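Local coordinates for protein 3-hydroxyacyl-CoA dehydrogenase type-2 (Mycobacterium avium, PDB 3PPI) that probably catalyses the NAD-dependent oxidation of 3-hydroxyacyl-CoA thioesters to 3-oxoacyl-CoA, as a tetrameric short-chain dehydrogenase/reductase, at residues Arg103-His111 / Glu165-Ala173; Ala237-Arg245 / Leu272-Pro280. All blocks are in the same frame, centred on the assembly; numbering follows the deposited sequence.

Interaction 1 (Arg103-His111 / Glu165-Ala173)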
loop_
_atom_site.group_PDB
_atom_site.type_symbol
_atom_site.label_atom_id
_atom_site.label_comp_id
_atom_site.label_asym_id
_atom_site.label_seq_id
_atom_site.Cartn_x
_atom_site.Cartn_y
_atom_site.Cartn_z
ATOM N N ARG A 103 -11.213 -24.860 -25.071
ATOM C CA ARG A 103 -10.037 -25.076 -24.247
ATOM C C ARG A 103 -10.114 -24.124 -23.046
ATOM O O ARG A 103 -10.248 -22.918 -23.210
ATOM C CB ARG A 103 -8.717 -24.888 -25.030
ATOM C CG ARG A 103 -7.427 -25.298 -24.226
ATOM C CD ARG A 103 -7.710 -26.572 -23.391
ATOM N NE ARG A 103 -6.579 -27.298 -22.802
ATOM C CZ ARG A 103 -6.191 -27.234 -21.522
ATOM N NH1 ARG A 103 -6.785 -26.417 -20.642
ATOM N NH2 ARG A 103 -5.164 -27.991 -21.119
ATOM N N LEU A 104 -10.060 -24.683 -21.842
ATOM C CA LEU A 104 -10.101 -23.875 -20.629
ATOM C C LEU A 104 -8.898 -22.960 -20.619
ATOM O O LEU A 104 -7.760 -23.434 -20.611
ATOM C CB LEU A 104 -10.087 -24.767 -19.384
ATOM C CG LEU A 104 -10.063 -24.056 -18.030
ATOM C CD1 LEU A 104 -11.250 -23.107 -17.873
ATOM C CD2 LEU A 104 -10.053 -25.103 -16.926
ATOM N N ARG A 105 -9.143 -21.654 -20.629
ATOM C CA ARG A 105 -8.049 -20.700 -20.537
ATOM C C ARG A 105 -8.213 -19.653 -19.429
ATOM O O ARG A 105 -7.258 -18.960 -19.115
ATOM C CB ARG A 105 -7.841 -20.020 -21.886
ATOM C CG ARG A 105 -7.357 -20.967 -22.982
ATOM C CD ARG A 105 -6.972 -20.170 -24.249
ATOM N NE ARG A 105 -6.451 -21.027 -25.310
ATOM C CZ ARG A 105 -5.187 -21.440 -25.438
ATOM N NH1 ARG A 105 -4.241 -21.078 -24.580
ATOM N NH2 ARG A 105 -4.862 -22.231 -26.456
ATOM N N TYR A 106 -9.399 -19.574 -18.825
ATOM C CA TYR A 106 -9.753 -18.490 -17.920
ATOM C C TYR A 106 -10.600 -18.946 -16.743
ATOM O O TYR A 106 -11.426 -19.834 -16.877
ATOM C CB TYR A 106 -10.551 -17.445 -18.686
ATOM C CG TYR A 106 -9.856 -16.926 -19.919
ATOM C CD1 TYR A 106 -8.793 -16.053 -19.805
ATOM C CD2 TYR A 106 -10.246 -17.328 -21.192
ATOM C CE1 TYR A 106 -8.142 -15.567 -20.914
ATOM C CE2 TYR A 106 -9.597 -16.852 -22.321
ATOM C CZ TYR A 106 -8.540 -15.965 -22.168
ATOM O OH TYR A 106 -7.868 -15.475 -23.242
ATOM N N ALA A 107 -10.408 -18.312 -15.591
ATOM C CA ALA A 107 -11.306 -18.508 -14.463
ATOM C C ALA A 107 -11.482 -17.185 -13.733
ATOM O O ALA A 107 -10.550 -16.380 -13.661
ATOM C CB ALA A 107 -10.769 -19.580 -13.522
ATOM N N VAL A 108 -12.692 -16.957 -13.224
ATOM C CA VAL A 108 -12.958 -15.851 -12.326
ATOM C C VAL A 108 -13.478 -16.469 -11.030
ATOM O O VAL A 108 -14.501 -17.141 -11.032
ATOM C CB VAL A 108 -13.977 -14.837 -12.942
ATOM C CG1 VAL A 108 -14.213 -13.695 -11.987
ATOM C CG2 VAL A 108 -13.475 -14.321 -14.334
ATOM N N VAL A 109 -12.750 -16.268 -9.934
ATOM C CA VAL A 109 -13.075 -16.876 -8.642
ATOM C C VAL A 109 -13.912 -15.867 -7.867
ATOM O O VAL A 109 -13.380 -14.958 -7.238
ATOM C CB VAL A 109 -11.792 -17.260 -7.882
ATOM C CG1 VAL A 109 -12.119 -18.038 -6.612
ATOM C CG2 VAL A 109 -10.870 -18.064 -8.774
ATOM N N ALA A 110 -15.227 -15.996 -7.945
ATOM C CA ALA A 110 -16.120 -14.939 -7.486
ATOM C C ALA A 110 -17.157 -15.409 -6.481
ATOM O O ALA A 110 -18.157 -14.732 -6.292
ATOM C CB ALA A 110 -16.818 -14.280 -8.694
ATOM N N HIS A 111 -16.941 -16.557 -5.846
ATOM C CA HIS A 111 -17.853 -17.001 -4.799
ATOM C C HIS A 111 -17.860 -15.983 -3.650
ATOM O O HIS A 111 -16.803 -15.534 -3.184
ATOM C CB HIS A 111 -17.566 -18.443 -4.330
ATOM C CG HIS A 111 -16.171 -18.684 -3.843
ATOM N ND1 HIS A 111 -15.119 -18.938 -4.695
ATOM C CD2 HIS A 111 -15.663 -18.757 -2.587
ATOM C CE1 HIS A 111 -14.017 -19.128 -3.989
ATOM N NE2 HIS A 111 -14.317 -19.008 -2.707
ATOM N N GLU A 165 0.873 -16.108 -24.206
ATOM C CA GLU A 165 -0.094 -16.258 -23.122
ATOM C C GLU A 165 -0.967 -17.512 -23.297
ATOM O O GLU A 165 -1.596 -17.696 -24.356
ATOM C CB GLU A 165 -1.006 -15.026 -23.055
ATOM C CG GLU A 165 -1.934 -15.007 -21.836
ATOM C CD GLU A 165 -2.761 -13.728 -21.720
ATOM O OE1 GLU A 165 -2.175 -12.617 -21.634
ATOM O OE2 GLU A 165 -4.004 -13.834 -21.702
ATOM N N ARG A 166 -1.017 -18.347 -22.258
ATOM C CA ARG A 166 -1.930 -19.497 -22.225
ATOM C C ARG A 166 -3.304 -19.146 -21.647
ATOM O O ARG A 166 -4.305 -19.751 -22.028
ATOM C CB ARG A 166 -1.326 -20.660 -21.447
ATOM C CG ARG A 166 -0.152 -21.341 -22.147
ATOM C CD ARG A 166 0.341 -22.557 -21.362
ATOM N NE ARG A 166 1.393 -23.263 -22.089
ATOM C CZ ARG A 166 2.660 -22.868 -22.172
ATOM N NH1 ARG A 166 3.085 -21.773 -21.556
ATOM N NH2 ARG A 166 3.522 -23.575 -22.881
ATOM N N GLY A 167 -3.354 -18.182 -20.732
ATOM C CA GLY A 167 -4.615 -17.808 -20.101
ATOM C C GLY A 167 -4.462 -16.804 -18.976
ATOM O O GLY A 167 -3.411 -16.172 -18.837
ATOM N N ALA A 168 -5.512 -16.669 -18.171
ATOM C CA ALA A 168 -5.554 -15.663 -17.115
ATOM C C ALA A 168 -6.579 -16.002 -16.054
ATOM O O ALA A 168 -7.632 -16.578 -16.353
ATOM C CB ALA A 168 -5.845 -14.271 -17.702
ATOM N N LEU A 169 -6.254 -15.637 -14.816
ATOM C CA LEU A 169 -7.128 -15.821 -13.670
ATOM C C LEU A 169 -7.466 -14.456 -13.081
ATOM O O LEU A 169 -6.631 -13.560 -13.084
ATOM C CB LEU A 169 -6.449 -16.647 -12.587
ATOM C CG LEU A 169 -5.907 -18.018 -12.951
ATOM C CD1 LEU A 169 -5.221 -18.655 -11.714
ATOM C CD2 LEU A 169 -7.001 -18.887 -13.528
ATOM N N VAL A 170 -8.702 -14.329 -12.599
ATOM C CA VAL A 170 -9.154 -13.204 -11.814
ATOM C C VAL A 170 -9.648 -13.770 -10.493
ATOM O O VAL A 170 -10.555 -14.598 -10.473
ATOM C CB VAL A 170 -10.285 -12.427 -12.509
ATOM C CG1 VAL A 170 -10.808 -11.286 -11.634
ATOM C CG2 VAL A 170 -9.770 -11.873 -13.840
ATOM N N LEU A 171 -9.016 -13.343 -9.403
ATOM C CA LEU A 171 -9.464 -13.682 -8.062
ATOM C C LEU A 171 -10.291 -12.507 -7.516
ATOM O O LEU A 171 -10.187 -11.371 -8.017
ATOM C CB LEU A 171 -8.272 -13.958 -7.161
ATOM C CG LEU A 171 -7.070 -14.733 -7.746
ATOM C CD1 LEU A 171 -5.967 -14.876 -6.681
ATOM C CD2 LEU A 171 -7.502 -16.094 -8.278
ATOM N N THR A 172 -11.116 -12.773 -6.509
ATOM C CA THR A 172 -11.913 -11.732 -5.881
ATOM C C THR A 172 -11.514 -11.594 -4.409
ATOM O O THR A 172 -11.595 -12.544 -3.619
ATOM C CB THR A 172 -13.418 -11.980 -6.004
ATOM O OG1 THR A 172 -13.771 -12.253 -7.367
ATOM C CG2 THR A 172 -14.212 -10.745 -5.520
ATOM N N ALA A 173 -11.064 -10.398 -4.057
ATOM C CA ALA A 173 -10.777 -10.063 -2.686
ATOM C C ALA A 173 -11.903 -9.179 -2.156
ATOM O O ALA A 173 -13.089 -9.523 -2.287
ATOM C CB ALA A 173 -9.439 -9.374 -2.609
HETATM O O HOH W 1 -5.204 -15.735 -22.758
#

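Interaction 2 (Ala237-Arg245 / Leu272-Pro280)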
loop_
_atom_site.group_PDB
_atom_site.type_symbol
_atom_site.label_atom_id
_atom_site.label_comp_id
_atom_site.label_asym_id
_atom_site.label_seq_id
_atom_site.Cartn_x
_atom_site.Cartn_y
_atom_site.Cartn_z
ATOM N N ALA A 237 -24.209 3.596 1.170
ATOM C CA ALA A 237 -24.109 4.532 0.040
ATOM C C ALA A 237 -23.539 5.901 0.433
ATOM O O ALA A 237 -22.906 6.564 -0.389
ATOM C CB ALA A 237 -25.460 4.701 -0.656
ATOM N N ALA A 238 -23.741 6.306 1.689
ATOM C CA ALA A 238 -23.264 7.614 2.182
ATOM C C ALA A 238 -21.745 7.711 2.343
ATOM O O ALA A 238 -21.173 8.784 2.248
ATOM C CB ALA A 238 -23.951 7.944 3.514
ATOM N N ASN A 239 -21.086 6.596 2.596
ATOM C CA ASN A 239 -19.624 6.584 2.722
ATOM C C ASN A 239 -18.930 6.550 1.350
ATOM O O ASN A 239 -17.699 6.528 1.294
ATOM C CB ASN A 239 -19.201 5.358 3.571
ATOM C CG ASN A 239 -17.733 5.407 4.018
ATOM O OD1 ASN A 239 -17.223 6.460 4.362
ATOM N ND2 ASN A 239 -17.059 4.253 4.018
ATOM N N ILE A 240 -19.695 6.521 0.245
ATOM C CA ILE A 240 -19.101 6.263 -1.081
ATOM C C ILE A 240 -19.040 7.561 -1.895
ATOM O O ILE A 240 -20.070 8.074 -2.285
ATOM C CB ILE A 240 -19.870 5.189 -1.853
ATOM C CG1 ILE A 240 -20.018 3.918 -0.999
ATOM C CG2 ILE A 240 -19.142 4.873 -3.195
ATOM C CD1 ILE A 240 -20.918 2.876 -1.616
ATOM N N PRO A 241 -17.827 8.087 -2.169
ATOM C CA PRO A 241 -17.746 9.404 -2.822
ATOM C C PRO A 241 -18.464 9.514 -4.172
ATOM O O PRO A 241 -19.296 10.397 -4.324
ATOM C CB PRO A 241 -16.239 9.637 -2.958
ATOM C CG PRO A 241 -15.674 8.897 -1.750
ATOM C CD PRO A 241 -16.523 7.669 -1.622
ATOM N N PHE A 242 -18.145 8.653 -5.130
ATOM C CA PHE A 242 -18.794 8.693 -6.444
ATOM C C PHE A 242 -18.471 7.460 -7.280
ATOM O O PHE A 242 -17.321 7.067 -7.372
ATOM C CB PHE A 242 -18.459 9.944 -7.274
ATOM C CG PHE A 242 -19.308 10.052 -8.508
ATOM C CD1 PHE A 242 -20.581 10.627 -8.440
ATOM C CD2 PHE A 242 -18.894 9.502 -9.701
ATOM C CE1 PHE A 242 -21.388 10.683 -9.544
ATOM C CE2 PHE A 242 -19.711 9.547 -10.823
ATOM C CZ PHE A 242 -20.959 10.137 -10.740
ATOM N N PRO A 243 -19.489 6.850 -7.893
ATOM C CA PRO A 243 -20.908 7.172 -7.723
ATOM C C PRO A 243 -21.435 6.832 -6.334
ATOM O O PRO A 243 -21.001 5.869 -5.719
ATOM C CB PRO A 243 -21.617 6.349 -8.805
ATOM C CG PRO A 243 -20.643 5.409 -9.345
ATOM C CD PRO A 243 -19.268 5.694 -8.773
ATOM N N LYS A 244 -22.396 7.619 -5.865
ATOM C CA LYS A 244 -22.920 7.501 -4.502
ATOM C C LYS A 244 -23.945 6.381 -4.410
ATOM O O LYS A 244 -25.111 6.606 -4.147
ATOM C CB LYS A 244 -23.519 8.835 -4.072
ATOM C CG LYS A 244 -22.478 9.961 -4.057
ATOM C CD LYS A 244 -23.053 11.271 -3.545
ATOM C CE LYS A 244 -22.010 12.400 -3.592
ATOM N NZ LYS A 244 -20.756 12.048 -2.824
ATOM N N ARG A 245 -23.478 5.157 -4.616
ATOM C CA ARG A 245 -24.338 3.977 -4.643
ATOM C C ARG A 245 -23.460 2.738 -4.584
ATOM O O ARG A 245 -22.236 2.819 -4.754
ATOM C CB ARG A 245 -25.168 3.943 -5.936
ATOM C CG ARG A 245 -24.283 3.904 -7.223
ATOM C CD ARG A 245 -25.074 3.522 -8.465
ATOM N NE ARG A 245 -24.306 3.761 -9.695
ATOM C CZ ARG A 245 -23.349 2.964 -10.161
ATOM N NH1 ARG A 245 -22.995 1.855 -9.508
ATOM N NH2 ARG A 245 -22.710 3.288 -11.274
ATOM N N LEU A 272 -12.334 -1.669 -6.863
ATOM C CA LEU A 272 -13.548 -1.332 -7.635
ATOM C C LEU A 272 -14.620 -0.923 -6.624
ATOM O O LEU A 272 -15.356 -1.768 -6.117
ATOM C CB LEU A 272 -13.995 -2.540 -8.452
ATOM C CG LEU A 272 -15.138 -2.340 -9.437
ATOM C CD1 LEU A 272 -14.686 -1.403 -10.547
ATOM C CD2 LEU A 272 -15.641 -3.692 -9.995
ATOM N N ASP A 273 -14.635 0.358 -6.269
ATOM C CA ASP A 273 -15.250 0.787 -5.014
ATOM C C ASP A 273 -15.811 2.224 -4.937
ATOM O O ASP A 273 -16.167 2.682 -3.845
ATOM C CB ASP A 273 -14.239 0.570 -3.877
ATOM C CG ASP A 273 -12.971 1.432 -4.010
ATOM O OD1 ASP A 273 -12.909 2.401 -4.819
ATOM O OD2 ASP A 273 -12.015 1.136 -3.263
ATOM N N GLY A 274 -15.932 2.924 -6.067
ATOM C CA GLY A 274 -16.489 4.286 -6.047
ATOM C C GLY A 274 -15.682 5.266 -5.201
ATOM O O GLY A 274 -16.208 6.261 -4.741
ATOM N N ALA A 275 -14.394 4.977 -5.043
ATOM C CA ALA A 275 -13.446 5.692 -4.150
ATOM C C ALA A 275 -13.743 5.530 -2.639
ATOM O O ALA A 275 -13.205 6.278 -1.817
ATOM C CB ALA A 275 -13.302 7.161 -4.531
ATOM N N GLN A 276 -14.549 4.525 -2.274
ATOM C CA GLN A 276 -14.807 4.246 -0.865
ATOM C C GLN A 276 -13.542 3.778 -0.119
ATOM O O GLN A 276 -12.738 3.022 -0.647
ATOM C CB GLN A 276 -15.907 3.193 -0.692
ATOM C CG GLN A 276 -16.348 3.093 0.749
ATOM C CD GLN A 276 -17.434 2.082 1.034
ATOM O OE1 GLN A 276 -17.809 1.231 0.201
ATOM N NE2 GLN A 276 -17.933 2.151 2.254
ATOM N N ARG A 277 -13.390 4.249 1.117
ATOM C CA ARG A 277 -12.456 3.645 2.057
ATOM C C ARG A 277 -13.294 3.253 3.295
ATOM O O ARG A 277 -13.994 4.114 3.844
ATOM C CB ARG A 277 -11.335 4.627 2.430
ATOM C CG ARG A 277 -10.487 5.137 1.253
ATOM C CD ARG A 277 -9.635 4.041 0.697
ATOM N NE ARG A 277 -8.737 4.397 -0.411
ATOM C CZ ARG A 277 -9.066 4.349 -1.698
ATOM N NH1 ARG A 277 -10.308 4.062 -2.068
ATOM N NH2 ARG A 277 -8.161 4.641 -2.622
ATOM N N PHE A 278 -13.256 1.978 3.698
ATOM C CA PHE A 278 -14.102 1.511 4.818
ATOM C C PHE A 278 -13.679 2.198 6.106
ATOM O O PHE A 278 -12.484 2.231 6.453
ATOM C CB PHE A 278 -14.005 -0.002 5.067
ATOM C CG PHE A 278 -14.726 -0.881 4.061
ATOM C CD1 PHE A 278 -15.693 -0.387 3.193
ATOM C CD2 PHE A 278 -14.470 -2.258 4.054
ATOM C CE1 PHE A 278 -16.366 -1.246 2.310
ATOM C CE2 PHE A 278 -15.133 -3.120 3.175
ATOM C CZ PHE A 278 -16.086 -2.614 2.301
ATOM N N THR A 279 -14.669 2.729 6.815
ATOM C CA THR A 279 -14.498 3.212 8.183
ATOM C C THR A 279 -14.540 2.005 9.161
ATOM O O THR A 279 -14.852 0.881 8.762
ATOM C CB THR A 279 -15.602 4.219 8.525
ATOM O OG1 THR A 279 -16.876 3.601 8.323
ATOM C CG2 THR A 279 -15.489 5.474 7.626
ATOM N N PRO A 280 -14.196 2.220 10.439
ATOM C CA PRO A 280 -14.212 1.069 11.372
ATOM C C PRO A 280 -15.583 0.357 11.486
ATOM O O PRO A 280 -15.650 -0.862 11.626
ATOM C CB PRO A 280 -13.806 1.700 12.712
ATOM C CG PRO A 280 -12.986 2.920 12.324
ATOM C CD PRO A 280 -13.621 3.434 11.046
HETATM O O HOH W 2 -15.009 6.742 1.922
#

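Interaction 1 (Arg103-His111 / Glu165-Ala173)
The carbonyl oxygen of Val-109 receives the hydroxyl of Thr-172, with Thr-172 OG1 2.7 Å from Val-109 O. The donor stands 39° out of the carbonyl plane rather than on a lone pair. OG1 can get there because it lies anti to the carbonyl carbon of Thr-172 (chi1 -51°), which turns it toward the neighbouring strand.

Behind this end the two strands run parallel, their axes 4.7 Å apart. Val-109 N donates to Val-170 O at 2.8 Å, Val-170 N to Ala-107 O, and Ala-168 N to Arg-105 O, while the bond from Ala-107 N to Ala-168 O is weak at 3.4 Å.

Side chains alternate between the faces. Val-108 and Val-170 lie side by side, beta-branched residues well suited to extended backbone, and Leu-259 and Leu-260 of helix 249-261 pack on Val-170. On the other face CD2 of Leu-169 reaches the small Ala-107 at CB, 3.8 Å away, and Val-109 CG2 meets Leu-171 CD2.

At the strand starts Arg-105, extended from CG to NE, runs past Arg-166 O and returns NH1 to it at 2.9 Å, with that oxygen in the guanidinium plane; NH2 goes to the Glu-159 carbonyl. Tyr-106 sets its ring edge near Ala-168 O. A water lies between Tyr-106 OH and Glu-165 OE2; the hydroxyl also bonds the Gln-27 carbonyl, and Glu-165 OE1 pairs with Arg-211. Gly-167 suits its place, since a CB would collide with Arg-105 O.

Such parallel pairing forms the middle of the beta-sheet of a Rossmann-type short-chain dehydrogenase.

Interaction 2 (Ala237-Arg245 / Leu272-Pro280)
Phe-242 N donates to Gly-274 O at 3.1 Å with a nearly straight N-H...O angle of 170°, which ties the two loops together backbone to backbone. Beside it the Pro-241 ring lies against the turn, its CD 3.4 Å from Gly-274 O and its CG 4.0 Å from Ala-275 CB. Ile-240 brings CG2 to the same carbonyl, and its CG1 crosses the Gln-276 side chain at a slant.

At the other end Asn-239 ND2 donates to Arg-277 O at 3.1 Å, from 46° above the carbonyl plane. Its CG is anti to the backbone N (chi1 -168°), which carries the amide across to segment 272-280, where OD1 meets Thr-279 CG2. A water links Asn-239 O to Arg-277 N.

The Gly-274 carbonyl and Ala-275 are positioned by a type I' turn from Asp-273 to Gln-276, closed by Gln-276 N on Asp-273 O. Gly-274 fits its positive phi, and a CB there would run into Ile-240 CG2. In segment 237-245 a cis peptide precedes Pro-243, and Lys-244 NZ returns to Pro-241 O. Farther out, Phe-242 O accepts from Asn-266 of a second subunit.

The contact is thus a type I' turn following the last strand of a Rossmann-type fold, packed against a loop at a subunit interface.

How the interactions relate
The two contacts follow one another along the chain: interaction 1 closes at Ala-173 before interaction 2 opens at Ala-237. Their centres lie 27 Å apart, although their nearest atoms come within about 8 Å. Interaction 1 joins two neighbouring strands in the middle of the parallel sheet. One segment of interaction 2 leaves the end of strand 269-272, at one edge of that sheet within the chain, while the other follows helix 230-238. Helix 249-261, which covers one face of interaction 1, belongs to the chain connecting the segments of interaction 2. Interaction 1 lies in the subunit core and interaction 2 at its interfaces, yet Phe-242 of a second subunit packs on Glu-165, so the two regions meet across the assembly.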